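Local coordinates for aldo-keto Reductase, OXIDOREDUCTASE (Salmonella typhimurium, PDB 5T79), which probably acts as an NADPH-dependent aldo-keto reductase, a TIM-barrel oxidoreductase studied for the conversion of 3-hydroxybutanal to 1,3-butanediol, at residues A[146-157]-A[177-187]. Numbering follows the deposited sequence.
With SO4 (sulfate ion), chain C.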
loop_
_atom_site.group_PDB
_atom_site.type_symbol
_atom_site.label_atom_id
_atom_site.label_comp_id
_atom_site.label_asym_id
_atom_site.label_seq_id
_atom_site.Cartn_x
_atom_site.Cartn_y
_atom_site.Cartn_z
ATOM N N LEU A 146 -5.225 -12.256 -19.837
ATOM C CA LEU A 146 -4.765 -12.269 -18.453
ATOM C C LEU A 146 -3.653 -13.324 -18.262
ATOM O O LEU A 146 -2.730 -13.106 -17.476
ATOM C CB LEU A 146 -5.971 -12.541 -17.530
ATOM C CG LEU A 146 -5.744 -12.525 -16.036
ATOM C CD1 LEU A 146 -5.229 -11.156 -15.552
ATOM C CD2 LEU A 146 -7.034 -12.882 -15.320
ATOM N N LYS A 147 -3.714 -14.428 -19.008
ATOM C CA LYS A 147 -2.696 -15.485 -18.905
ATOM C C LYS A 147 -1.282 -14.957 -19.242
ATOM O O LYS A 147 -0.321 -15.402 -18.617
ATOM C CB LYS A 147 -3.045 -16.675 -19.811
ATOM C CG LYS A 147 -2.206 -17.927 -19.553
ATOM C CD LYS A 147 -2.974 -19.012 -18.818
ATOM C CE LYS A 147 -2.074 -20.174 -18.476
ATOM N NZ LYS A 147 -2.842 -21.332 -17.950
ATOM N N GLU A 148 -1.143 -14.055 -20.243
ATOM C CA GLU A 148 0.180 -13.527 -20.589
ATOM C C GLU A 148 0.750 -12.714 -19.430
ATOM O O GLU A 148 1.935 -12.856 -19.080
ATOM C CB GLU A 148 0.139 -12.659 -21.873
ATOM C CG GLU A 148 1.489 -11.998 -22.176
ATOM C CD GLU A 148 1.533 -11.143 -23.426
ATOM O OE1 GLU A 148 0.954 -11.557 -24.451
ATOM O OE2 GLU A 148 2.212 -10.098 -23.408
ATOM N N THR A 149 -0.090 -11.840 -18.847
ATOM C CA THR A 149 0.343 -10.994 -17.731
ATOM C C THR A 149 0.748 -11.849 -16.527
ATOM O O THR A 149 1.766 -11.582 -15.892
ATOM C CB THR A 149 -0.765 -10.008 -17.324
ATOM O OG1 THR A 149 -1.210 -9.294 -18.490
ATOM C CG2 THR A 149 -0.251 -8.995 -16.297
ATOM N N MET A 150 -0.056 -12.868 -16.220
ATOM C CA MET A 150 0.197 -13.733 -15.073
ATOM C C MET A 150 1.422 -14.603 -15.291
ATOM O O MET A 150 2.179 -14.840 -14.333
ATOM C CB MET A 150 -1.033 -14.590 -14.747
ATOM C CG MET A 150 -2.239 -13.773 -14.282
ATOM S SD MET A 150 -2.051 -12.725 -12.802
ATOM C CE MET A 150 -1.862 -11.133 -13.552
ATOM N N LYS A 151 1.618 -15.085 -16.531
ATOM C CA LYS A 151 2.803 -15.864 -16.890
ATOM C C LYS A 151 4.091 -14.986 -16.757
ATOM O O LYS A 151 5.142 -15.522 -16.384
ATOM C CB LYS A 151 2.673 -16.426 -18.304
ATOM C CG LYS A 151 3.766 -17.440 -18.643
ATOM C CD LYS A 151 3.360 -18.361 -19.767
ATOM C CE LYS A 151 2.506 -19.521 -19.316
ATOM N NZ LYS A 151 1.829 -20.149 -20.478
ATOM N N ALA A 152 4.000 -13.657 -17.058
ATOM C CA ALA A 152 5.139 -12.729 -16.873
ATOM C C ALA A 152 5.471 -12.619 -15.371
ATOM O O ALA A 152 6.643 -12.657 -15.011
ATOM C CB ALA A 152 4.836 -11.355 -17.453
ATOM N N LEU A 153 4.442 -12.564 -14.491
ATOM C CA LEU A 153 4.657 -12.544 -13.029
ATOM C C LEU A 153 5.319 -13.855 -12.567
ATOM O O LEU A 153 6.303 -13.818 -11.828
ATOM C CB LEU A 153 3.324 -12.324 -12.271
ATOM C CG LEU A 153 2.637 -10.956 -12.505
ATOM C CD1 LEU A 153 1.347 -10.879 -11.687
ATOM C CD2 LEU A 153 3.577 -9.765 -12.101
ATOM N N ASP A 154 4.766 -15.007 -12.985
ATOM C CA ASP A 154 5.310 -16.341 -12.681
ATOM C C ASP A 154 6.789 -16.429 -13.155
ATOM O O ASP A 154 7.654 -16.884 -12.412
ATOM C CB ASP A 154 4.451 -17.409 -13.406
ATOM C CG ASP A 154 5.002 -18.815 -13.280
ATOM O OD1 ASP A 154 4.975 -19.362 -12.163
ATOM O OD2 ASP A 154 5.447 -19.374 -14.309
ATOM N N HIS A 155 7.074 -15.954 -14.383
ATOM C CA HIS A 155 8.447 -15.962 -14.915
ATOM C C HIS A 155 9.423 -15.161 -14.032
ATOM O O HIS A 155 10.529 -15.634 -13.766
ATOM C CB HIS A 155 8.457 -15.379 -16.345
ATOM C CG HIS A 155 9.822 -15.247 -16.933
ATOM N ND1 HIS A 155 10.509 -16.343 -17.409
ATOM C CD2 HIS A 155 10.576 -14.137 -17.113
ATOM C CE1 HIS A 155 11.656 -15.870 -17.869
ATOM N NE2 HIS A 155 11.732 -14.542 -17.721
ATOM N N LEU A 156 9.015 -13.959 -13.588
ATOM C CA LEU A 156 9.874 -13.051 -12.807
ATOM C C LEU A 156 10.144 -13.637 -11.415
ATOM O O LEU A 156 11.253 -13.484 -10.887
ATOM C CB LEU A 156 9.235 -11.651 -12.728
ATOM C CG LEU A 156 9.225 -10.895 -14.110
ATOM C CD1 LEU A 156 8.263 -9.691 -14.079
ATOM C CD2 LEU A 156 10.671 -10.453 -14.549
ATOM N N VAL A 157 9.193 -14.437 -10.891
ATOM C CA VAL A 157 9.454 -15.120 -9.604
ATOM C C VAL A 157 10.415 -16.298 -9.843
ATOM O O VAL A 157 11.409 -16.439 -9.115
ATOM C CB VAL A 157 8.120 -15.567 -8.945
ATOM C CG1 VAL A 157 8.352 -16.570 -7.802
ATOM C CG2 VAL A 157 7.394 -14.350 -8.401
ATOM N N GLN A 177 -10.097 -14.790 -11.363
ATOM C CA GLN A 177 -9.453 -15.376 -12.554
ATOM C C GLN A 177 -7.936 -15.343 -12.440
ATOM O O GLN A 177 -7.286 -16.355 -12.711
ATOM C CB GLN A 177 -9.862 -14.629 -13.820
ATOM C CG GLN A 177 -11.322 -14.717 -14.213
ATOM C CD GLN A 177 -11.542 -13.772 -15.372
ATOM O OE1 GLN A 177 -10.761 -13.749 -16.328
ATOM N NE2 GLN A 177 -12.533 -12.895 -15.260
ATOM N N ALA A 178 -7.376 -14.180 -12.003
ATOM C CA ALA A 178 -5.933 -13.974 -11.843
ATOM C C ALA A 178 -5.354 -14.906 -10.772
ATOM O O ALA A 178 -4.317 -15.541 -10.994
ATOM C CB ALA A 178 -5.654 -12.522 -11.494
ATOM N N ILE A 179 -6.045 -15.008 -9.616
ATOM C CA ILE A 179 -5.611 -15.871 -8.505
ATOM C C ILE A 179 -5.593 -17.344 -8.969
ATOM O O ILE A 179 -4.626 -18.071 -8.703
ATOM C CB ILE A 179 -6.516 -15.645 -7.262
ATOM C CG1 ILE A 179 -6.192 -14.262 -6.634
ATOM C CG2 ILE A 179 -6.363 -16.784 -6.219
ATOM C CD1 ILE A 179 -7.348 -13.722 -5.641
ATOM N N ASP A 180 -6.663 -17.780 -9.664
ATOM C CA ASP A 180 -6.734 -19.174 -10.123
ATOM C C ASP A 180 -5.640 -19.498 -11.166
ATOM O O ASP A 180 -5.085 -20.594 -11.133
ATOM C CB ASP A 180 -8.125 -19.477 -10.685
ATOM C CG ASP A 180 -9.231 -19.542 -9.626
ATOM O OD1 ASP A 180 -8.903 -19.620 -8.420
ATOM O OD2 ASP A 180 -10.412 -19.548 -10.006
ATOM N N ILE A 181 -5.330 -18.552 -12.072
ATOM C CA ILE A 181 -4.284 -18.731 -13.093
ATOM C C ILE A 181 -2.916 -18.869 -12.405
ATOM O O ILE A 181 -2.171 -19.792 -12.728
ATOM C CB ILE A 181 -4.291 -17.598 -14.165
ATOM C CG1 ILE A 181 -5.528 -17.739 -15.101
ATOM C CG2 ILE A 181 -2.993 -17.604 -15.003
ATOM C CD1 ILE A 181 -5.859 -16.455 -15.902
ATOM N N LEU A 182 -2.596 -17.963 -11.466
ATOM C CA LEU A 182 -1.331 -17.988 -10.723
ATOM C C LEU A 182 -1.204 -19.262 -9.898
ATOM O O LEU A 182 -0.136 -19.851 -9.886
ATOM C CB LEU A 182 -1.203 -16.745 -9.819
ATOM C CG LEU A 182 -0.860 -15.428 -10.545
ATOM C CD1 LEU A 182 -0.968 -14.233 -9.574
ATOM C CD2 LEU A 182 0.576 -15.463 -11.108
ATOM N N GLU A 183 -2.288 -19.707 -9.243
ATOM C CA GLU A 183 -2.273 -20.956 -8.464
ATOM C C GLU A 183 -1.921 -22.156 -9.381
ATOM O O GLU A 183 -1.072 -22.979 -9.020
ATOM C CB GLU A 183 -3.635 -21.162 -7.775
ATOM C CG GLU A 183 -3.790 -22.492 -7.035
ATOM C CD GLU A 183 -2.830 -22.784 -5.895
ATOM O OE1 GLU A 183 -2.371 -21.826 -5.234
ATOM O OE2 GLU A 183 -2.578 -23.981 -5.630
ATOM N N ASP A 184 -2.555 -22.231 -10.574
ATOM C CA ASP A 184 -2.307 -23.308 -11.553
ATOM C C ASP A 184 -0.867 -23.242 -12.074
ATOM O O ASP A 184 -0.261 -24.277 -12.355
ATOM C CB ASP A 184 -3.301 -23.210 -12.726
ATOM C CG ASP A 184 -3.025 -24.184 -13.857
ATOM O OD1 ASP A 184 -3.308 -25.384 -13.686
ATOM O OD2 ASP A 184 -2.451 -23.754 -14.890
ATOM N N LEU A 185 -0.327 -22.029 -12.217
ATOM C CA LEU A 185 1.049 -21.836 -12.681
ATOM C C LEU A 185 2.078 -22.238 -11.605
ATOM O O LEU A 185 3.215 -22.550 -11.942
ATOM C CB LEU A 185 1.289 -20.385 -13.127
ATOM C CG LEU A 185 0.688 -19.978 -14.489
ATOM C CD1 LEU A 185 0.864 -18.463 -14.731
ATOM C CD2 LEU A 185 1.314 -20.781 -15.647
ATOM N N GLY A 186 1.674 -22.248 -10.343
ATOM C CA GLY A 186 2.563 -22.631 -9.248
ATOM C C GLY A 186 3.217 -21.472 -8.519
ATOM O O GLY A 186 4.125 -21.679 -7.714
ATOM N N THR A 187 2.770 -20.241 -8.788
ATOM C CA THR A 187 3.262 -19.036 -8.118
ATOM C C THR A 187 2.017 -18.385 -7.514
ATOM O O THR A 187 1.415 -17.544 -8.176
ATOM C CB THR A 187 4.021 -18.120 -9.101
ATOM O OG1 THR A 187 5.150 -18.823 -9.588
ATOM C CG2 THR A 187 4.463 -16.805 -8.449
HETATM S S SO4 C . -8.764 -13.051 -21.195
HETATM O O1 SO4 C . -7.898 -14.009 -21.894
HETATM O O2 SO4 C . -8.021 -12.246 -20.231
HETATM O O3 SO4 C . -9.801 -13.797 -20.469
HETATM O O4 SO4 C . -9.392 -12.165 -22.187
HETATM O O HOH W 1 -2.687 -21.008 -15.142
HETATM O O HOH W 2 4.859 -22.032 -14.471
#
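Met-150 enters helix 172-185 as a knob into the hole formed by Ala-178, Ile-181, Leu-182 and Leu-185, a worked example of how neighbouring helices pack on the outside of a TIM barrel. The two helix segments run in the same general direction at 47°, their axes 9.7 Å apart, as expected of successive helices linked through strand 162-168. With CG of Met-150 beside the backbone N and the chain bent at chi2 (-59°), SD comes 3.7 Å from Leu-182 CG, while its CB lies 3.6 Å from Ile-181 CG2. Val-165 and Ile-167 of that strand, with Tyr-170, close the inner side of this apolar layer. At one end Leu-146 lays CD2 against Gln-177 CB and Ile-181 CD1; its backbone N, in the first turn of its helix, donates to a sulfate that probably came from the crystallisation liquor.

The outer edge is looser. Lys-147 NZ and Asp-184 OD2 are 3.9 Å apart, a long salt bridge, and a water bonded to both and to the carbonyl oxygen of Ile-181 fills in between. Beside it, the aliphatic part of Lys-151 crosses Leu-185 at about a right angle.

At the far end the polar contact is short and direct. A Schellman motif with Gly-186 at positive phi ends helix 172-185, and Thr-187 follows it, donating from OG1 to Asp-154 OD1 at 2.6 Å while its methyl packs on Val-157. The hydroxyl meets the anti side of the carboxylate, 19° out of its plane. Arg-158 pairs with the same oxygen and also bonds the carbonyl oxygen of Leu-185, which a second water links to Asp-154 OD2. With Arg-158, the Thr-187 hydroxyl and a water all directed at its carboxylate, the buried Asp-154 is probably held as an anion, tying the C-terminal end of helix 172-185 to helix 146-158.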